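Long-range contacts in N-acetylneuraminate lyase (Fusobacterium nucleatum subsp. nucleatum ATCC 25586, PDB 5ZKA), which is a lyase of the dihydrodipicolinate synthetase family, whose members are built on the TIM-barrel fold: residues G20-M26 with A218-N224; D204-L208 with A245-Q249. All blocks are in the same frame, centred on the assembly; numbering follows the deposited sequence.

In the fold
Interaction 1 pairs the first and last strands of the barrel wall, its centre about 5 Å from that of the chain. Interaction 2 lies farther out, about 17 Å from the chain centre, where helix 207-212 meets helix 242-262. The two centres are about 14 Å apart, and their segments alternate along the chain. Asp204 touches both: its OD1 lies 3.2 Å from Gly220 CA and its OD2 3.6 Å from Ser221 N. A 1,2-ethanediol hydrogen-bonded to Asp204 N and Glu205 OE1 also lies about 4 Å from the Ser221 side chain, at the C-terminal end of the barrel strands, where TIM barrels place their active sites. Lys178, modified in this structure, follows strand 174-176 of the same sheet.

Interaction 1. Residues G20-M26 with A218-N224; sequences GIYSALM and AIGSTYN
Tyr223 doubles back against the strand 20-24 and meets three of its residues in turn. Its CB lies 3.4 Å from Ser23 OG, a hydroxyl whose hydrogen-bonding partner is Asn47 OD1. From there the ring, with CG beside the backbone N (chi1 -52°), turns one face to Ile21: CG2 of that isoleucine sits 3.6 Å above the plane, offset toward the rim, in a CH-pi contact near CG and CD2. At the edge, CD2 comes within 3.3 Å of Tyr22 O, which lies in the plane of the ring. The phenol tip continues past the strand pair, its OH 3.5 Å from the CA of Asp204.

The backbones behind this ring run parallel, 20° apart in direction, and join the first strand of the TIM barrel to the last, 217-220, the pairing that brings the two ends of the barrel sequence together. Four bonds make the ladder: Gly20 O accepts from Ala218 N, Ala218 O from Tyr22 N, Tyr22 O from Gly220 N, and Gly220 O from Ala24 N. On the side of the sheet facing away from Ile21 and Ala218, Tyr22 CB packs 3.7 Å from Ile219 CG1, while the phenol oxygen of Tyr22 bonds to Met18 O.

Beyond the last ladder bond the amide of Asn224 takes over. ND2 donates to Ala24 O at 2.9 Å, nearly straight at 169°, and to Ser221 O at 2.9 Å; both acceptors lie in the amide plane, which fixes its rotation and ties the turn 221-224 to Ala24. Asn224 OD1 is taken by Asn47 ND2, and the Met26 side chain crosses that of Asn224 at a slant, its CG 3.5 Å from Asn224 ND2.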
loop_
_atom_site.group_PDB
_atom_site.type_symbol
_atom_site.label_atom_id
_atom_site.label_comp_id
_atom_site.label_asym_id
_atom_site.label_seq_id
_atom_site.Cartn_x
_atom_site.Cartn_y
_atom_site.Cartn_z
ATOM N N GLY A 20 -5.328 11.536 15.917
ATOM C CA GLY A 20 -4.035 12.195 15.897
ATOM C C GLY A 20 -2.885 11.211 15.940
ATOM O O GLY A 20 -3.050 10.002 15.737
ATOM N N ILE A 21 -1.699 11.748 16.227
ATOM C CA ILE A 21 -0.442 11.008 16.156
ATOM C C ILE A 21 -0.089 10.484 17.546
ATOM O O ILE A 21 0.058 11.268 18.488
ATOM C CB ILE A 21 0.682 11.902 15.614
ATOM C CG1 ILE A 21 0.288 12.512 14.264
ATOM C CG2 ILE A 21 1.984 11.139 15.533
ATOM C CD1 ILE A 21 0.129 11.501 13.160
ATOM N N TYR A 22 0.054 9.163 17.670
ATOM C CA TYR A 22 0.419 8.495 18.921
ATOM C C TYR A 22 1.819 7.903 18.807
ATOM O O TYR A 22 2.093 7.136 17.879
ATOM C CB TYR A 22 -0.542 7.343 19.246
ATOM C CG TYR A 22 -1.938 7.731 19.668
ATOM C CD1 TYR A 22 -2.800 8.355 18.778
ATOM C CD2 TYR A 22 -2.413 7.413 20.938
ATOM C CE1 TYR A 22 -4.081 8.703 19.151
ATOM C CE2 TYR A 22 -3.702 7.748 21.321
ATOM C CZ TYR A 22 -4.532 8.384 20.416
ATOM O OH TYR A 22 -5.807 8.727 20.769
ATOM N N SER A 23 2.689 8.200 19.772
ATOM C CA SER A 23 3.939 7.456 19.864
ATOM C C SER A 23 3.685 6.115 20.536
ATOM O O SER A 23 3.056 6.057 21.596
ATOM C CB SER A 23 4.981 8.229 20.673
ATOM O OG SER A 23 5.546 9.284 19.908
ATOM N N ALA A 24 4.186 5.042 19.932
ATOM C CA ALA A 24 4.264 3.761 20.624
ATOM C C ALA A 24 5.428 3.877 21.585
ATOM O O ALA A 24 6.596 3.850 21.181
ATOM C CB ALA A 24 4.447 2.608 19.641
ATOM N N LEU A 25 5.093 4.068 22.855
ATOM C CA LEU A 25 6.057 4.496 23.850
ATOM C C LEU A 25 7.164 3.466 24.036
ATOM O O LEU A 25 6.904 2.297 24.326
ATOM C CB LEU A 25 5.328 4.750 25.168
ATOM C CG LEU A 25 6.174 5.313 26.304
ATOM C CD1 LEU A 25 6.625 6.723 25.940
ATOM C CD2 LEU A 25 5.373 5.309 27.600
ATOM N N MET A 26 8.406 3.907 23.879
ATOM C CA MET A 26 9.538 3.050 24.191
ATOM C C MET A 26 9.831 3.076 25.683
ATOM O O MET A 26 9.549 4.058 26.381
ATOM C CB MET A 26 10.773 3.496 23.421
ATOM C CG MET A 26 10.533 3.524 21.928
ATOM S SD MET A 26 11.949 2.941 21.002
ATOM C CE MET A 26 12.112 1.250 21.559
ATOM N N ALA A 218 -2.411 7.842 13.652
ATOM C CA ALA A 218 -1.338 6.886 13.431
ATOM C C ALA A 218 -0.696 6.562 14.767
ATOM O O ALA A 218 -0.649 7.405 15.661
ATOM C CB ALA A 218 -0.283 7.438 12.459
ATOM N N ILE A 219 -0.213 5.331 14.892
ATOM C CA ILE A 219 0.494 4.854 16.078
ATOM C C ILE A 219 1.816 4.268 15.590
ATOM O O ILE A 219 1.814 3.355 14.758
ATOM C CB ILE A 219 -0.339 3.800 16.831
ATOM C CG1 ILE A 219 -1.653 4.415 17.290
ATOM C CG2 ILE A 219 0.430 3.203 18.001
ATOM C CD1 ILE A 219 -2.747 3.351 17.634
ATOM N N GLY A 220 2.940 4.810 16.056
ATOM C CA GLY A 220 4.221 4.415 15.484
ATOM C C GLY A 220 5.397 4.569 16.419
ATOM O O GLY A 220 5.410 5.436 17.297
ATOM N N SER A 221 6.416 3.735 16.200
ATOM C CA SER A 221 7.638 3.819 17.001
ATOM C C SER A 221 8.484 5.026 16.632
ATOM O O SER A 221 9.179 5.586 17.491
ATOM C CB SER A 221 8.476 2.559 16.810
ATOM O OG SER A 221 8.774 2.364 15.432
ATOM N N THR A 222 8.488 5.423 15.361
ATOM C CA THR A 222 9.414 6.497 15.006
ATOM C C THR A 222 8.954 7.853 15.508
ATOM O O THR A 222 9.754 8.796 15.521
ATOM C CB THR A 222 9.632 6.562 13.492
ATOM O OG1 THR A 222 8.430 6.990 12.839
ATOM C CG2 THR A 222 10.051 5.197 12.955
ATOM N N TYR A 223 7.707 7.969 15.959
ATOM C CA TYR A 223 7.232 9.257 16.431
ATOM C C TYR A 223 7.883 9.643 17.752
ATOM O O TYR A 223 7.816 10.817 18.131
ATOM C CB TYR A 223 5.699 9.231 16.541
ATOM C CG TYR A 223 5.027 8.761 15.257
ATOM C CD1 TYR A 223 5.601 9.014 14.009
ATOM C CD2 TYR A 223 3.854 8.023 15.291
ATOM C CE1 TYR A 223 5.002 8.561 12.825
ATOM C CE2 TYR A 223 3.251 7.566 14.111
ATOM C CZ TYR A 223 3.824 7.838 12.890
ATOM O OH TYR A 223 3.219 7.382 11.734
ATOM N N ASN A 224 8.530 8.685 18.438
ATOM C CA ASN A 224 9.319 9.007 19.627
ATOM C C ASN A 224 10.406 10.033 19.310
ATOM O O ASN A 224 10.817 10.792 20.191
ATOM C CB ASN A 224 9.970 7.742 20.201
ATOM C CG ASN A 224 8.983 6.835 20.940
ATOM O OD1 ASN A 224 8.674 7.059 22.108
ATOM N ND2 ASN A 224 8.503 5.785 20.257
#

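Interaction 2. Residues D204-L208 with A245-Q249; sequences DEMLL and ALKIQ. With EDO (1,2-ethanediol), chain E.
Gln249 reaches Leu208 by leaving its helix with CG anti to the backbone N (chi1 -175°) and then bending through its second torsion, about the CB-CG bond (chi2 78°), a turn that swings the terminal amide across to the start of helix 207-212. Leu208 answers with its own CG anti to its backbone nitrogen, which carries the two methyls toward Ala245 and Leu246. The contact thus has a polar half and an apolar half, both served by the same leucine.

In the polar half, Gln249 OE1 accepts from Leu208 N at 2.8 Å, with a bent N-H...O angle of 144° and the donor somewhat tilted from the carbonyl plane. The same oxygen is 3.3 Å from Leu208 CB, so it rests snugly against the first turn of the helix. The other end of the amide, NE2, makes a weak bond of 3.5 Å to Asp204 O and donates besides to Asn253 OD1. Asn253 in turn binds Glu205 O, so side chains one turn apart on helix 242-262 reach successive carbonyls, Asp204 O only weakly.

In the apolar half, Leu208 CD1 meets Ala245 CB at 4.0 Å, while CD2 lies 3.6 Å from Leu246 CA and 3.8 Å from Leu246 CD1. An apolar side chain of the other subunit also packs on Leu208.

Away from Gln249, a 1,2-ethanediol, probably from the crystallisation liquor, accepts from Asp204 N through O1 and donates from O1 to Glu205 OE1 at 2.7 Å.

Because backbone N-H groups at the start of a helix gather partial positive charge, OE1 of Gln249 is placed where its carbonyl would probably be polarised, and the glutamine amide serves the beginning of helix 207-212 as an acceptor from outside its own turn.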
loop_
_atom_site.group_PDB
_atom_site.type_symbol
_atom_site.label_atom_id
_atom_site.label_comp_id
_atom_site.label_asym_id
_atom_site.label_seq_id
_atom_site.Cartn_x
_atom_site.Cartn_y
_atom_site.Cartn_z
ATOM N N ASP A 204 4.674 3.800 9.806
ATOM C CA ASP A 204 5.080 5.201 9.783
ATOM C C ASP A 204 5.564 5.616 8.408
ATOM O O ASP A 204 5.419 6.781 8.019
ATOM C CB ASP A 204 6.220 5.448 10.767
ATOM C CG ASP A 204 5.874 5.059 12.194
ATOM O OD1 ASP A 204 4.876 4.340 12.390
ATOM O OD2 ASP A 204 6.627 5.471 13.109
ATOM N N GLU A 205 6.174 4.685 7.682
ATOM C CA GLU A 205 6.743 4.997 6.381
ATOM C C GLU A 205 5.685 5.076 5.291
ATOM O O GLU A 205 6.028 5.360 4.141
ATOM C CB GLU A 205 7.811 3.957 6.013
ATOM C CG GLU A 205 7.299 2.553 5.724
ATOM C CD GLU A 205 7.020 1.731 6.973
ATOM O OE1 GLU A 205 7.209 2.238 8.107
ATOM O OE2 GLU A 205 6.634 0.558 6.804
ATOM N N MET A 206 4.418 4.810 5.621
ATOM C CA MET A 206 3.304 4.935 4.686
ATOM C C MET A 206 2.204 5.833 5.251
ATOM O O MET A 206 1.024 5.657 4.945
ATOM C CB MET A 206 2.767 3.559 4.318
ATOM C CG MET A 206 3.899 2.651 3.836
ATOM S SD MET A 206 3.347 1.065 3.177
ATOM C CE MET A 206 2.698 0.295 4.648
ATOM N N LEU A 207 2.592 6.831 6.054
ATOM C CA LEU A 207 1.615 7.708 6.691
ATOM C C LEU A 207 0.847 8.536 5.667
ATOM O O LEU A 207 -0.371 8.705 5.779
ATOM C CB LEU A 207 2.324 8.626 7.691
ATOM C CG LEU A 207 1.457 9.641 8.443
ATOM C CD1 LEU A 207 0.299 8.948 9.180
ATOM C CD2 LEU A 207 2.321 10.405 9.444
ATOM N N LEU A 208 1.536 9.053 4.653
ATOM C CA LEU A 208 0.849 9.916 3.690
ATOM C C LEU A 208 -0.210 9.155 2.896
ATOM O O LEU A 208 -1.364 9.623 2.847
ATOM C CB LEU A 208 1.875 10.603 2.782
ATOM C CG LEU A 208 1.326 11.264 1.518
ATOM C CD1 LEU A 208 0.293 12.333 1.834
ATOM C CD2 LEU A 208 2.494 11.868 0.746
ATOM N N ALA A 245 3.335 17.644 1.740
ATOM C CA ALA A 245 3.315 16.449 2.583
ATOM C C ALA A 245 4.200 15.354 2.006
ATOM O O ALA A 245 4.839 14.603 2.758
ATOM C CB ALA A 245 1.886 15.939 2.761
ATOM N N LEU A 246 4.256 15.251 0.670
ATOM C CA LEU A 246 5.102 14.244 0.035
ATOM C C LEU A 246 6.576 14.533 0.262
ATOM O O LEU A 246 7.365 13.604 0.482
ATOM C CB LEU A 246 4.800 14.165 -1.466
ATOM C CG LEU A 246 5.601 13.153 -2.287
ATOM C CD1 LEU A 246 5.461 11.761 -1.691
ATOM C CD2 LEU A 246 5.148 13.130 -3.762
ATOM N N LYS A 247 6.974 15.811 0.189
ATOM C CA LYS A 247 8.366 16.169 0.457
ATOM C C LYS A 247 8.775 15.750 1.855
ATOM O O LYS A 247 9.876 15.224 2.057
ATOM C CB LYS A 247 8.585 17.674 0.264
ATOM C CG LYS A 247 8.519 18.113 -1.191
ATOM C CD LYS A 247 9.245 19.439 -1.414
ATOM C CE LYS A 247 9.014 19.944 -2.828
ATOM N NZ LYS A 247 7.569 20.193 -3.091
ATOM N N ILE A 248 7.887 15.956 2.829
ATOM C CA ILE A 248 8.205 15.600 4.211
ATOM C C ILE A 248 8.150 14.085 4.417
ATOM O O ILE A 248 8.947 13.530 5.188
ATOM C CB ILE A 248 7.267 16.361 5.159
ATOM C CG1 ILE A 248 7.476 17.872 4.982
ATOM C CG2 ILE A 248 7.497 15.938 6.608
ATOM C CD1 ILE A 248 6.412 18.731 5.627
ATOM N N GLN A 249 7.249 13.380 3.730
ATOM C CA GLN A 249 7.292 11.915 3.777
ATOM C C GLN A 249 8.585 11.385 3.167
ATOM O O GLN A 249 9.153 10.397 3.654
ATOM C CB GLN A 249 6.087 11.315 3.054
ATOM C CG GLN A 249 5.997 9.791 3.156
ATOM C CD GLN A 249 5.463 9.362 4.507
ATOM O OE1 GLN A 249 4.291 9.580 4.800
ATOM N NE2 GLN A 249 6.322 8.780 5.345
HETATM C C1 EDO E . 8.260 2.251 11.272
HETATM O O1 EDO E . 7.002 1.846 10.798
HETATM C C2 EDO E . 9.304 1.197 10.921
HETATM O O2 EDO E . 8.988 0.010 11.598
#